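Local coordinates for SVP1-like protein 2 (Kluyveromyces lactis, PDB 4V16) that probably binds phosphoinositides such as phosphatidylinositol 3,5-bisphosphate through a beta-propeller and so associates with membranes, at residues A[182-187]-A[228-233]; A[18-23]-A[281-286]; A[66-71]-A[81-86]; A[56-61]-A[99-104]. All coordinates share one frame; numbering follows the deposited sequence.

How the interactions relate
Interactions 1, 2 and 4 repeat one theme of the beta-propeller. In each, the first strand of one blade packs against the first strand of the next through side chains. Interaction 2 joins the first blade to the last and closes the ring. It touches interaction 1 through D229 OD2 and I286 N, 2.8 Å apart. On its other flank it meets interaction 4 by a salt bridge, D19 OD2 to R60 NH1 at 3.0 Å. Interactions 1 and 4 do not touch, their centres being about 17 Å apart. Interaction 3 differs, being a hairpin within one blade. It joins interaction 4 in that sheet through R60 N and A69 O, 2.7 Å apart.

Interaction 1 of 4, residues A[182-187]-A[228-233]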
loop_
_atom_site.group_PDB
_atom_site.type_symbol
_atom_site.label_atom_id
_atom_site.label_comp_id
_atom_site.label_asym_id
_atom_site.label_seq_id
_atom_site.Cartn_x
_atom_site.Cartn_y
_atom_site.Cartn_z
ATOM N N VAL A 182 5.583 7.283 -13.833
ATOM C CA VAL A 182 5.651 6.743 -12.481
ATOM C C VAL A 182 4.737 5.534 -12.346
ATOM O O VAL A 182 3.574 5.587 -12.746
ATOM C CB VAL A 182 5.247 7.800 -11.436
ATOM C CG1 VAL A 182 5.225 7.201 -10.033
ATOM C CG2 VAL A 182 6.192 8.991 -11.495
ATOM N N LYS A 183 5.256 4.452 -11.773
ATOM C CA LYS A 183 4.476 3.227 -11.630
ATOM C C LYS A 183 3.739 3.190 -10.296
ATOM O O LYS A 183 2.535 2.930 -10.254
ATOM C CB LYS A 183 5.368 1.994 -11.764
ATOM C CG LYS A 183 4.574 0.699 -11.803
ATOM C CD LYS A 183 5.402 -0.474 -12.300
ATOM C CE LYS A 183 4.518 -1.671 -12.617
ATOM N NZ LYS A 183 3.541 -1.390 -13.713
ATOM N N MET A 184 4.459 3.443 -9.207
ATOM C CA MET A 184 3.830 3.505 -7.895
ATOM C C MET A 184 4.548 4.468 -6.964
ATOM O O MET A 184 5.601 5.016 -7.292
ATOM C CB MET A 184 3.767 2.118 -7.256
ATOM C CG MET A 184 5.111 1.464 -7.019
ATOM S SD MET A 184 4.935 -0.091 -6.118
ATOM C CE MET A 184 4.505 0.512 -4.490
ATOM N N VAL A 185 3.952 4.653 -5.793
ATOM C CA VAL A 185 4.370 5.669 -4.845
ATOM C C VAL A 185 4.135 5.162 -3.426
ATOM O O VAL A 185 3.177 4.428 -3.177
ATOM C CB VAL A 185 3.598 6.987 -5.092
ATOM C CG1 VAL A 185 3.454 7.807 -3.813
ATOM C CG2 VAL A 185 4.279 7.803 -6.189
ATOM N N ARG A 186 5.010 5.549 -2.502
ATOM C CA ARG A 186 4.886 5.131 -1.108
ATOM C C ARG A 186 5.345 6.209 -0.134
ATOM O O ARG A 186 6.508 6.609 -0.133
ATOM C CB ARG A 186 5.690 3.854 -0.855
ATOM C CG ARG A 186 5.012 2.570 -1.299
ATOM C CD ARG A 186 3.742 2.291 -0.505
ATOM N NE ARG A 186 3.165 0.994 -0.851
ATOM C CZ ARG A 186 2.407 0.770 -1.921
ATOM N NH1 ARG A 186 2.122 1.755 -2.761
ATOM N NH2 ARG A 186 1.932 -0.446 -2.151
ATOM N N LEU A 187 4.417 6.668 0.698
ATOM C CA LEU A 187 4.739 7.572 1.791
ATOM C C LEU A 187 5.314 6.787 2.963
ATOM O O LEU A 187 4.892 5.660 3.224
ATOM C CB LEU A 187 3.491 8.336 2.238
ATOM C CG LEU A 187 3.057 9.516 1.371
ATOM C CD1 LEU A 187 1.573 9.797 1.559
ATOM C CD2 LEU A 187 3.879 10.742 1.724
ATOM N N ILE A 228 6.633 -4.820 -7.794
ATOM C CA ILE A 228 5.377 -5.338 -7.264
ATOM C C ILE A 228 4.909 -4.564 -6.038
ATOM O O ILE A 228 3.719 -4.270 -5.904
ATOM C CB ILE A 228 5.502 -6.827 -6.887
ATOM C CG1 ILE A 228 6.082 -7.633 -8.054
ATOM C CG2 ILE A 228 4.150 -7.390 -6.465
ATOM C CD1 ILE A 228 5.291 -7.527 -9.340
ATOM N N ASP A 229 5.832 -4.252 -5.134
ATOM C CA ASP A 229 5.476 -3.481 -3.947
ATOM C C ASP A 229 6.679 -2.830 -3.268
ATOM O O ASP A 229 7.809 -3.310 -3.374
ATOM C CB ASP A 229 4.749 -4.376 -2.938
ATOM C CG ASP A 229 4.014 -3.580 -1.872
ATOM O OD1 ASP A 229 3.532 -2.469 -2.181
ATOM O OD2 ASP A 229 3.914 -4.066 -0.727
ATOM N N MET A 230 6.408 -1.724 -2.577
ATOM C CA MET A 230 7.382 -1.044 -1.729
ATOM C C MET A 230 6.788 -0.837 -0.345
ATOM O O MET A 230 5.568 -0.806 -0.186
ATOM C CB MET A 230 7.776 0.311 -2.313
ATOM C CG MET A 230 8.561 0.257 -3.601
ATOM S SD MET A 230 8.804 1.921 -4.249
ATOM C CE MET A 230 10.115 1.622 -5.426
ATOM N N ARG A 231 7.645 -0.680 0.657
ATOM C CA ARG A 231 7.169 -0.381 2.000
ATOM C C ARG A 231 8.293 0.114 2.903
ATOM O O ARG A 231 9.346 -0.516 3.006
ATOM C CB ARG A 231 6.513 -1.617 2.616
ATOM C CG ARG A 231 5.430 -1.295 3.622
ATOM C CD ARG A 231 4.181 -0.717 2.954
ATOM N NE ARG A 231 3.306 -1.754 2.412
ATOM C CZ ARG A 231 2.177 -1.512 1.751
ATOM N NH1 ARG A 231 1.777 -0.266 1.541
ATOM N NH2 ARG A 231 1.446 -2.519 1.297
ATOM N N TRP A 232 8.058 1.251 3.553
ATOM C CA TRP A 232 9.018 1.824 4.490
ATOM C C TRP A 232 9.005 1.082 5.820
ATOM O O TRP A 232 7.960 0.613 6.272
ATOM C CB TRP A 232 8.709 3.302 4.737
ATOM C CG TRP A 232 8.905 4.186 3.547
ATOM C CD1 TRP A 232 8.020 4.405 2.532
ATOM C CD2 TRP A 232 10.054 4.989 3.257
ATOM N NE1 TRP A 232 8.550 5.289 1.624
ATOM C CE2 TRP A 232 9.799 5.663 2.046
ATOM C CE3 TRP A 232 11.278 5.201 3.900
ATOM C CZ2 TRP A 232 10.719 6.532 1.467
ATOM C CZ3 TRP A 232 12.190 6.062 3.323
ATOM C CH2 TRP A 232 11.907 6.718 2.119
ATOM N N SER A 233 10.170 0.990 6.453
ATOM C CA SER A 233 10.251 0.427 7.793
ATOM C C SER A 233 9.546 1.376 8.759
ATOM O O SER A 233 9.338 2.546 8.435
ATOM C CB SER A 233 11.707 0.198 8.203
ATOM O OG SER A 233 12.455 1.398 8.118
#
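R186 meets M230 where strands 182-187 and 228-232 run in nearly the same direction, 14° apart, with 7.1 Å between their axes. These are the first strands of two successive propeller blades, in WD 1 and WD 2, packed through side chains rather than a shared sheet. The R186 chain leaves with CG anti to the carbonyl carbon and bends at chi2 (-65°), which brings the guanidinium to the other strand. There NH2 forms a salt bridge with D229 OD1 at 2.6 Å, the guanidinium and carboxylate planes 62° apart. NE gives a weak bond to M230 O at 3.1 Å. NH1 turns back and bonds V185 O at 2.9 Å. M184 CE lies over one face of this guanidinium, offset toward its rim, and packs on M230 CB at 3.9 Å. R231 also comes close to R186; the carboxylate of D229, beside both, probably offsets the like charges. W232 NE1 donates to R186 O at 3.0 Å, from above the carbonyl plane. With a leucine in place of R186, D229 OD1 would probably lose its close charged mate and M230 O its weak donor, leaving R231 near that carboxylate. D229 OD2 and R231 NE bond the backbone of I286, in the following blade. Strand 193-198 backs the contact, with C197 touching M184 and M230, while E139 of strand 138-141 touches R186 from the preceding blade.

Interaction 2 of 4, residues A[18-23]-A[281-286]; sequences VDYEFN and SNDCKI
K285 NZ reaches Y20 and E21 across the contact and gives each a hydrogen bond. It meets Y20 O at 2.8 Å, in the carbonyl plane. It meets E21 OE1 at 2.8 Å from above the carboxylate plane, and this bond is also a salt bridge. The lysine chain, extended beyond CG, runs across one face of the Y20 ring. NZ stands 4.7 Å from the ring centroid in a cation-pi contact, with CE adding a CH-pi contact. Y20 OH donates to D283 OD2 at 2.7 Å, and F22 CE2 packs on K285 CB at 3.6 Å. A methionine in place of K285 would probably leave E21 OE1 without its close charged mate and Y20 O without this donor. The backbone helps place the carboxylate: F22 N bonds E21 OE2 at 3.0 Å, which probably limits its rotation. Further out, P299 touches Y20, and the F22 ring touches both L29 of strand 28-32 and V297 of strand 293-298. Strands 19-22 and 285-288 thus join the first and last blades, with strand 227-232 alongside the latter.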
loop_
_atom_site.group_PDB
_atom_site.type_symbol
_atom_site.label_atom_id
_atom_site.label_comp_id
_atom_site.label_asym_id
_atom_site.label_seq_id
_atom_site.Cartn_x
_atom_site.Cartn_y
_atom_site.Cartn_z
ATOM N N VAL A 18 -10.133 -12.309 -3.216
ATOM C CA VAL A 18 -10.566 -11.312 -4.187
ATOM C C VAL A 18 -9.710 -10.056 -4.073
ATOM O O VAL A 18 -9.182 -9.557 -5.067
ATOM C CB VAL A 18 -12.051 -10.946 -3.984
ATOM C CG1 VAL A 18 -12.462 -9.791 -4.896
ATOM C CG2 VAL A 18 -12.935 -12.165 -4.228
ATOM N N ASP A 19 -9.589 -9.543 -2.853
ATOM C CA ASP A 19 -8.719 -8.409 -2.579
ATOM C C ASP A 19 -8.118 -8.547 -1.186
ATOM O O ASP A 19 -8.666 -9.238 -0.328
ATOM C CB ASP A 19 -9.483 -7.088 -2.699
ATOM C CG ASP A 19 -8.559 -5.878 -2.718
ATOM O OD1 ASP A 19 -7.517 -5.928 -3.409
ATOM O OD2 ASP A 19 -8.871 -4.875 -2.038
ATOM N N TYR A 20 -6.986 -7.886 -0.972
ATOM C CA TYR A 20 -6.313 -7.909 0.318
ATOM C C TYR A 20 -5.527 -6.620 0.509
ATOM O O TYR A 20 -5.068 -6.019 -0.462
ATOM C CB TYR A 20 -5.386 -9.123 0.426
ATOM C CG TYR A 20 -4.207 -9.085 -0.522
ATOM C CD1 TYR A 20 -4.394 -9.152 -1.897
ATOM C CD2 TYR A 20 -2.908 -8.993 -0.043
ATOM C CE1 TYR A 20 -3.324 -9.119 -2.767
ATOM C CE2 TYR A 20 -1.827 -8.962 -0.907
ATOM C CZ TYR A 20 -2.042 -9.025 -2.269
ATOM O OH TYR A 20 -0.977 -8.994 -3.139
ATOM N N GLU A 21 -5.379 -6.194 1.758
ATOM C CA GLU A 21 -4.646 -4.970 2.061
ATOM C C GLU A 21 -4.325 -4.883 3.550
ATOM O O GLU A 21 -5.053 -5.426 4.381
ATOM C CB GLU A 21 -5.455 -3.746 1.619
ATOM C CG GLU A 21 -4.718 -2.420 1.738
ATOM C CD GLU A 21 -3.446 -2.378 0.911
ATOM O OE1 GLU A 21 -3.525 -2.018 -0.284
ATOM O OE2 GLU A 21 -2.369 -2.703 1.459
ATOM N N PHE A 22 -3.228 -4.210 3.883
ATOM C CA PHE A 22 -2.867 -3.980 5.276
ATOM C C PHE A 22 -3.512 -2.699 5.794
ATOM O O PHE A 22 -4.002 -1.885 5.015
ATOM C CB PHE A 22 -1.347 -3.888 5.443
ATOM C CG PHE A 22 -0.608 -5.120 5.006
ATOM C CD1 PHE A 22 -0.695 -6.292 5.737
ATOM C CD2 PHE A 22 0.186 -5.100 3.873
ATOM C CE1 PHE A 22 -0.012 -7.424 5.339
ATOM C CE2 PHE A 22 0.872 -6.229 3.471
ATOM C CZ PHE A 22 0.773 -7.391 4.205
ATOM N N ASN A 23 -3.506 -2.521 7.110
ATOM C CA ASN A 23 -3.905 -1.251 7.697
ATOM C C ASN A 23 -2.704 -0.312 7.723
ATOM O O ASN A 23 -1.621 -0.669 7.257
ATOM C CB ASN A 23 -4.479 -1.450 9.102
ATOM C CG ASN A 23 -3.532 -2.182 10.025
ATOM O OD1 ASN A 23 -2.615 -2.870 9.578
ATOM N ND2 ASN A 23 -3.759 -2.048 11.326
ATOM N N SER A 281 1.913 -17.428 -8.802
ATOM C CA SER A 281 2.140 -16.172 -8.094
ATOM C C SER A 281 2.538 -15.053 -9.052
ATOM O O SER A 281 3.420 -15.227 -9.893
ATOM C CB SER A 281 3.221 -16.350 -7.026
ATOM O OG SER A 281 2.784 -17.209 -5.985
ATOM N N ASN A 282 1.878 -13.905 -8.918
ATOM C CA ASN A 282 2.196 -12.736 -9.733
ATOM C C ASN A 282 1.969 -11.419 -8.986
ATOM O O ASN A 282 2.034 -10.342 -9.577
ATOM C CB ASN A 282 1.369 -12.752 -11.021
ATOM C CG ASN A 282 -0.116 -12.906 -10.762
ATOM O OD1 ASN A 282 -0.793 -11.957 -10.365
ATOM N ND2 ASN A 282 -0.634 -14.106 -10.997
ATOM N N ASP A 283 1.713 -11.511 -7.683
ATOM C CA ASP A 283 1.452 -10.329 -6.868
ATOM C C ASP A 283 1.709 -10.642 -5.400
ATOM O O ASP A 283 1.571 -11.785 -4.970
ATOM C CB ASP A 283 0.007 -9.848 -7.062
ATOM C CG ASP A 283 -0.261 -8.501 -6.407
ATOM O OD1 ASP A 283 0.568 -7.579 -6.567
ATOM O OD2 ASP A 283 -1.303 -8.359 -5.732
ATOM N N CYS A 284 2.097 -9.623 -4.639
ATOM C CA CYS A 284 2.260 -9.761 -3.197
ATOM C C CYS A 284 2.253 -8.386 -2.543
ATOM O O CYS A 284 2.185 -7.365 -3.232
ATOM C CB CYS A 284 3.557 -10.507 -2.863
ATOM S SG CYS A 284 5.082 -9.580 -3.183
ATOM N N LYS A 285 2.306 -8.360 -1.215
ATOM C CA LYS A 285 2.400 -7.102 -0.483
ATOM C C LYS A 285 3.288 -7.255 0.747
ATOM O O LYS A 285 3.228 -8.262 1.457
ATOM C CB LYS A 285 1.008 -6.605 -0.085
ATOM C CG LYS A 285 0.167 -6.181 -1.278
ATOM C CD LYS A 285 -1.129 -5.506 -0.866
ATOM C CE LYS A 285 -1.915 -5.050 -2.089
ATOM N NZ LYS A 285 -3.180 -4.347 -1.738
ATOM N N ILE A 286 4.116 -6.242 0.978
ATOM C CA ILE A 286 5.092 -6.255 2.057
ATOM C C ILE A 286 4.514 -5.609 3.314
ATOM O O ILE A 286 3.715 -4.675 3.229
ATOM C CB ILE A 286 6.383 -5.504 1.665
ATOM C CG1 ILE A 286 6.881 -5.940 0.283
ATOM C CG2 ILE A 286 7.469 -5.735 2.705
ATOM C CD1 ILE A 286 7.844 -4.958 -0.340
#

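Interaction 3 of 4, residues A[66-71]-A[81-86]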
loop_
_atom_site.group_PDB
_atom_site.type_symbol
_atom_site.label_atom_id
_atom_site.label_comp_id
_atom_site.label_asym_id
_atom_site.label_seq_id
_atom_site.Cartn_x
_atom_site.Cartn_y
_atom_site.Cartn_z
ATOM N N ASN A 66 -13.277 -0.343 14.561
ATOM C CA ASN A 66 -14.371 -1.168 14.069
ATOM C C ASN A 66 -14.876 -0.694 12.707
ATOM O O ASN A 66 -15.889 -1.186 12.206
ATOM C CB ASN A 66 -15.522 -1.166 15.078
ATOM C CG ASN A 66 -15.950 0.239 15.474
ATOM O OD1 ASN A 66 -15.115 1.098 15.763
ATOM N ND2 ASN A 66 -17.255 0.480 15.480
ATOM N N TYR A 67 -14.164 0.258 12.110
ATOM C CA TYR A 67 -14.620 0.899 10.881
ATOM C C TYR A 67 -13.994 0.267 9.642
ATOM O O TYR A 67 -12.792 0.386 9.404
ATOM C CB TYR A 67 -14.313 2.396 10.934
ATOM C CG TYR A 67 -15.099 3.123 12.003
ATOM C CD1 TYR A 67 -16.474 2.954 12.115
ATOM C CD2 TYR A 67 -14.468 3.962 12.912
ATOM C CE1 TYR A 67 -17.200 3.607 13.090
ATOM C CE2 TYR A 67 -15.187 4.621 13.895
ATOM C CZ TYR A 67 -16.555 4.438 13.978
ATOM O OH TYR A 67 -17.284 5.087 14.948
ATOM N N ILE A 68 -14.837 -0.400 8.859
ATOM C CA ILE A 68 -14.413 -1.109 7.659
ATOM C C ILE A 68 -15.107 -0.518 6.436
ATOM O O ILE A 68 -16.285 -0.168 6.493
ATOM C CB ILE A 68 -14.733 -2.614 7.762
ATOM C CG1 ILE A 68 -14.019 -3.222 8.972
ATOM C CG2 ILE A 68 -14.329 -3.344 6.482
ATOM C CD1 ILE A 68 -14.496 -4.609 9.333
ATOM N N ALA A 69 -14.369 -0.407 5.335
ATOM C CA ALA A 69 -14.922 0.087 4.079
ATOM C C ALA A 69 -14.680 -0.920 2.966
ATOM O O ALA A 69 -13.542 -1.328 2.731
ATOM C CB ALA A 69 -14.309 1.429 3.714
ATOM N N PHE A 70 -15.753 -1.324 2.290
ATOM C CA PHE A 70 -15.640 -2.223 1.148
ATOM C C PHE A 70 -16.507 -1.738 -0.008
ATOM O O PHE A 70 -17.491 -1.025 0.195
ATOM C CB PHE A 70 -16.020 -3.656 1.541
ATOM C CG PHE A 70 -17.464 -3.826 1.928
ATOM C CD1 PHE A 70 -18.426 -4.101 0.970
ATOM C CD2 PHE A 70 -17.855 -3.732 3.254
ATOM C CE1 PHE A 70 -19.755 -4.265 1.325
ATOM C CE2 PHE A 70 -19.183 -3.895 3.616
ATOM C CZ PHE A 70 -20.133 -4.163 2.649
ATOM N N VAL A 71 -16.119 -2.125 -1.219
ATOM C CA VAL A 71 -16.848 -1.762 -2.428
ATOM C C VAL A 71 -17.658 -2.950 -2.933
ATOM O O VAL A 71 -17.128 -4.052 -3.075
ATOM C CB VAL A 71 -15.894 -1.292 -3.542
ATOM C CG1 VAL A 71 -16.681 -0.844 -4.766
ATOM C CG2 VAL A 71 -15.000 -0.166 -3.041
ATOM N N TRP A 81 -18.849 -0.140 6.794
ATOM C CA TRP A 81 -19.390 -1.175 7.665
ATOM C C TRP A 81 -18.933 -0.989 9.112
ATOM O O TRP A 81 -17.755 -0.748 9.376
ATOM C CB TRP A 81 -18.967 -2.550 7.137
ATOM C CG TRP A 81 -19.446 -3.733 7.929
ATOM C CD1 TRP A 81 -18.743 -4.431 8.870
ATOM C CD2 TRP A 81 -20.723 -4.374 7.826
ATOM N NE1 TRP A 81 -19.507 -5.461 9.365
ATOM C CE2 TRP A 81 -20.727 -5.446 8.741
ATOM C CE3 TRP A 81 -21.864 -4.141 7.055
ATOM C CZ2 TRP A 81 -21.829 -6.284 8.905
ATOM C CZ3 TRP A 81 -22.958 -4.973 7.219
ATOM C CH2 TRP A 81 -22.932 -6.031 8.136
ATOM N N ASP A 82 -19.879 -1.085 10.041
ATOM C CA ASP A 82 -19.572 -1.032 11.465
ATOM C C ASP A 82 -19.383 -2.455 11.979
ATOM O O ASP A 82 -20.285 -3.287 11.881
ATOM C CB ASP A 82 -20.684 -0.313 12.231
ATOM C CG ASP A 82 -20.289 0.031 13.658
ATOM O OD1 ASP A 82 -19.604 -0.786 14.306
ATOM O OD2 ASP A 82 -20.661 1.125 14.131
ATOM N N ASP A 83 -18.209 -2.721 12.537
ATOM C CA ASP A 83 -17.801 -4.081 12.870
ATOM C C ASP A 83 -18.450 -4.611 14.152
ATOM O O ASP A 83 -18.508 -5.824 14.361
ATOM C CB ASP A 83 -16.274 -4.139 12.997
ATOM C CG ASP A 83 -15.744 -5.556 13.046
ATOM O OD1 ASP A 83 -16.450 -6.476 12.579
ATOM O OD2 ASP A 83 -14.613 -5.748 13.543
ATOM N N VAL A 84 -18.928 -3.710 15.008
ATOM C CA VAL A 84 -19.564 -4.119 16.259
ATOM C C VAL A 84 -21.084 -4.073 16.119
ATOM O O VAL A 84 -21.784 -4.963 16.608
ATOM C CB VAL A 84 -19.109 -3.237 17.455
ATOM C CG1 VAL A 84 -19.354 -1.762 17.197
ATOM C CG2 VAL A 84 -19.796 -3.677 18.737
ATOM N N LYS A 85 -21.591 -3.041 15.451
ATOM C CA LYS A 85 -23.016 -2.954 15.149
ATOM C C LYS A 85 -23.405 -4.002 14.109
ATOM O O LYS A 85 -24.566 -4.407 14.028
ATOM C CB LYS A 85 -23.388 -1.563 14.636
ATOM C CG LYS A 85 -23.519 -0.482 15.696
ATOM C CD LYS A 85 -24.123 0.781 15.083
ATOM C CE LYS A 85 -24.455 1.832 16.127
ATOM N NZ LYS A 85 -23.244 2.519 16.654
ATOM N N LYS A 86 -22.425 -4.430 13.316
ATOM C CA LYS A 86 -22.645 -5.438 12.286
ATOM C C LYS A 86 -23.657 -4.932 11.245
ATOM O O LYS A 86 -24.546 -5.664 10.807
ATOM C CB LYS A 86 -23.105 -6.752 12.936
ATOM C CG LYS A 86 -22.155 -7.919 12.736
ATOM C CD LYS A 86 -20.862 -7.716 13.503
ATOM C CE LYS A 86 -20.057 -9.005 13.581
ATOM N NZ LYS A 86 -18.661 -8.784 14.047
#
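The hairpin of strands 67-72 and 77-82, the two middle strands of the second blade, brings N66, Y67 and I68 against W81, D82 and D83. I68 and W81 form an antiparallel hydrogen-bonded pair. I68 N bonds W81 O at 3.0 Å and almost straight (169°), and W81 N answers to I68 O. Y67 and D82 follow as a non-hydrogen-bonded pair. The ladder ends with D83 N bonding N66 O at 2.8 Å. The N66 side chain, its CG between the backbone N and the carbonyl carbon (chi1 52°), crosses to D82. Its ND2 bonds D82 OD1 at 2.9 Å, nearly in the amide plane but from above the carboxylate plane. The same oxygen accepts from V84 N at 3.1 Å and K85 N at 3.2 Å. Three donors thus hold D82 OD1 and probably restrict rotation of the carboxylate. On the face carrying I68 and W81, I68 CD1 stands at the edge of the indole, 4.3 Å from W81 CD1. W81 CB in turn lies at the edge of the F70 ring, 3.8 Å from CE2. I68 also packs on F37 and I39 of the preceding blade. W81-D82 is a WD dipeptide at the end of the third strand, consistent with the WD-repeat blade, and D82 closes it with an Asx turn leading toward the outer strand.

Interaction 4 of 4, residues A[56-61]-A[99-104]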
loop_
_atom_site.group_PDB
_atom_site.type_symbol
_atom_site.label_atom_id
_atom_site.label_comp_id
_atom_site.label_asym_id
_atom_site.label_seq_id
_atom_site.Cartn_x
_atom_site.Cartn_y
_atom_site.Cartn_z
ATOM N N ALA A 56 -18.464 -8.594 -2.052
ATOM C CA ALA A 56 -17.508 -7.649 -1.475
ATOM C C ALA A 56 -16.250 -7.572 -2.348
ATOM O O ALA A 56 -15.528 -8.558 -2.492
ATOM C CB ALA A 56 -17.150 -8.052 -0.033
ATOM N N GLY A 57 -15.999 -6.399 -2.929
ATOM C CA GLY A 57 -14.879 -6.199 -3.836
ATOM C C GLY A 57 -13.632 -5.749 -3.099
ATOM O O GLY A 57 -13.151 -6.446 -2.205
ATOM N N THR A 58 -13.108 -4.583 -3.470
ATOM C CA THR A 58 -11.944 -4.026 -2.789
ATOM C C THR A 58 -12.359 -3.644 -1.368
ATOM O O THR A 58 -13.457 -3.123 -1.160
ATOM C CB THR A 58 -11.367 -2.783 -3.507
ATOM O OG1 THR A 58 -12.133 -1.627 -3.147
ATOM C CG2 THR A 58 -11.365 -2.954 -5.034
ATOM N N ILE A 59 -11.483 -3.893 -0.399
ATOM C CA ILE A 59 -11.824 -3.696 1.004
ATOM C C ILE A 59 -10.658 -3.074 1.762
ATOM O O ILE A 59 -9.502 -3.458 1.572
ATOM C CB ILE A 59 -12.233 -5.026 1.671
ATOM C CG1 ILE A 59 -12.694 -4.779 3.106
ATOM C CG2 ILE A 59 -11.085 -6.032 1.622
ATOM C CD1 ILE A 59 -13.457 -5.932 3.699
ATOM N N ARG A 60 -10.977 -2.105 2.612
ATOM C CA ARG A 60 -9.976 -1.396 3.394
ATOM C C ARG A 60 -10.390 -1.341 4.853
ATOM O O ARG A 60 -11.534 -1.640 5.199
ATOM C CB ARG A 60 -9.770 0.019 2.854
ATOM C CG ARG A 60 -9.173 0.078 1.461
ATOM C CD ARG A 60 -7.737 -0.411 1.446
ATOM N NE ARG A 60 -7.158 -0.339 0.109
ATOM C CZ ARG A 60 -7.278 -1.286 -0.816
ATOM N NH1 ARG A 60 -7.961 -2.396 -0.560
ATOM N NH2 ARG A 60 -6.714 -1.124 -2.003
ATOM N N MET A 61 -9.450 -0.936 5.698
ATOM C CA MET A 61 -9.624 -0.979 7.140
ATOM C C MET A 61 -9.033 0.276 7.770
ATOM O O MET A 61 -7.987 0.763 7.332
ATOM C CB MET A 61 -8.956 -2.235 7.698
ATOM C CG MET A 61 -9.093 -2.435 9.188
ATOM S SD MET A 61 -8.185 -3.902 9.715
ATOM C CE MET A 61 -8.635 -3.975 11.448
ATOM N N LYS A 99 -9.951 1.766 -8.220
ATOM C CA LYS A 99 -8.578 1.332 -8.455
ATOM C C LYS A 99 -7.789 1.334 -7.147
ATOM O O LYS A 99 -6.938 0.474 -6.921
ATOM C CB LYS A 99 -7.907 2.229 -9.485
ATOM N N ASP A 100 -8.081 2.309 -6.293
ATOM C CA ASP A 100 -7.437 2.424 -4.989
ATOM C C ASP A 100 -8.415 2.980 -3.961
ATOM O O ASP A 100 -9.400 3.627 -4.316
ATOM C CB ASP A 100 -6.197 3.323 -5.066
ATOM C CG ASP A 100 -4.945 2.568 -5.486
ATOM O OD1 ASP A 100 -4.783 1.393 -5.085
ATOM O OD2 ASP A 100 -4.113 3.159 -6.208
ATOM N N LEU A 101 -8.131 2.724 -2.688
ATOM C CA LEU A 101 -8.980 3.196 -1.604
ATOM C C LEU A 101 -8.148 3.444 -0.349
ATOM O O LEU A 101 -7.281 2.642 -0.002
ATOM C CB LEU A 101 -10.092 2.186 -1.318
ATOM C CG LEU A 101 -11.088 2.549 -0.215
ATOM C CD1 LEU A 101 -11.807 3.850 -0.532
ATOM C CD2 LEU A 101 -12.092 1.422 -0.020
ATOM N N PHE A 102 -8.415 4.565 0.317
ATOM C CA PHE A 102 -7.679 4.953 1.516
ATOM C C PHE A 102 -8.619 5.508 2.579
ATOM O O PHE A 102 -9.634 6.125 2.261
ATOM C CB PHE A 102 -6.611 5.989 1.172
ATOM C CG PHE A 102 -5.744 5.597 0.016
ATOM C CD1 PHE A 102 -4.583 4.873 0.218
ATOM C CD2 PHE A 102 -6.093 5.950 -1.277
ATOM C CE1 PHE A 102 -3.784 4.509 -0.845
ATOM C CE2 PHE A 102 -5.300 5.589 -2.344
ATOM C CZ PHE A 102 -4.143 4.867 -2.129
ATOM N N LEU A 103 -8.265 5.286 3.842
ATOM C CA LEU A 103 -9.072 5.748 4.964
ATOM C C LEU A 103 -8.235 6.480 6.005
ATOM O O LEU A 103 -7.122 6.067 6.330
ATOM C CB LEU A 103 -9.781 4.569 5.633
ATOM C CG LEU A 103 -10.815 3.793 4.817
ATOM C CD1 LEU A 103 -11.265 2.564 5.592
ATOM C CD2 LEU A 103 -12.005 4.671 4.471
ATOM N N SER A 104 -8.785 7.572 6.522
ATOM C CA SER A 104 -8.249 8.215 7.713
ATOM C C SER A 104 -9.424 8.581 8.606
ATOM O O SER A 104 -10.578 8.376 8.231
ATOM C CB SER A 104 -7.423 9.452 7.357
ATOM O OG SER A 104 -8.240 10.498 6.864
#
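R60 reaches L101 because chi1 (-66°) sets its CG beside the backbone N and its chain bends at chi2 and is extended at chi3. L101 answers with CG anti to its backbone N (chi1 -179°), and the two side chains run antiparallel alongside one another. R60 CG meets L101 CD2 at 3.5 Å, and L101 CB lies over one face of the guanidinium. R60 NE gives L101 O a weak bond at 3.0 Å. NH1 bonds I59 O on its own strand at 2.8 Å, from above the carbonyl plane. L103 CD1 completes the packing, 4.0 Å from R60 CB and close to the backbone of M61. The axes of strands 59-61 and 99-103 lie 7.0 Å apart, so side chains bridge the two blades. D100 OD1 stays 4.4 Å from R60 NH2, beyond a salt bridge. D19 of the preceding blade supplies the close acid, at NH1. The chemistry is therefore divided: aliphatic packing and one weak bond face the next blade, while the arginine's charge is probably balanced chiefly from the blade before.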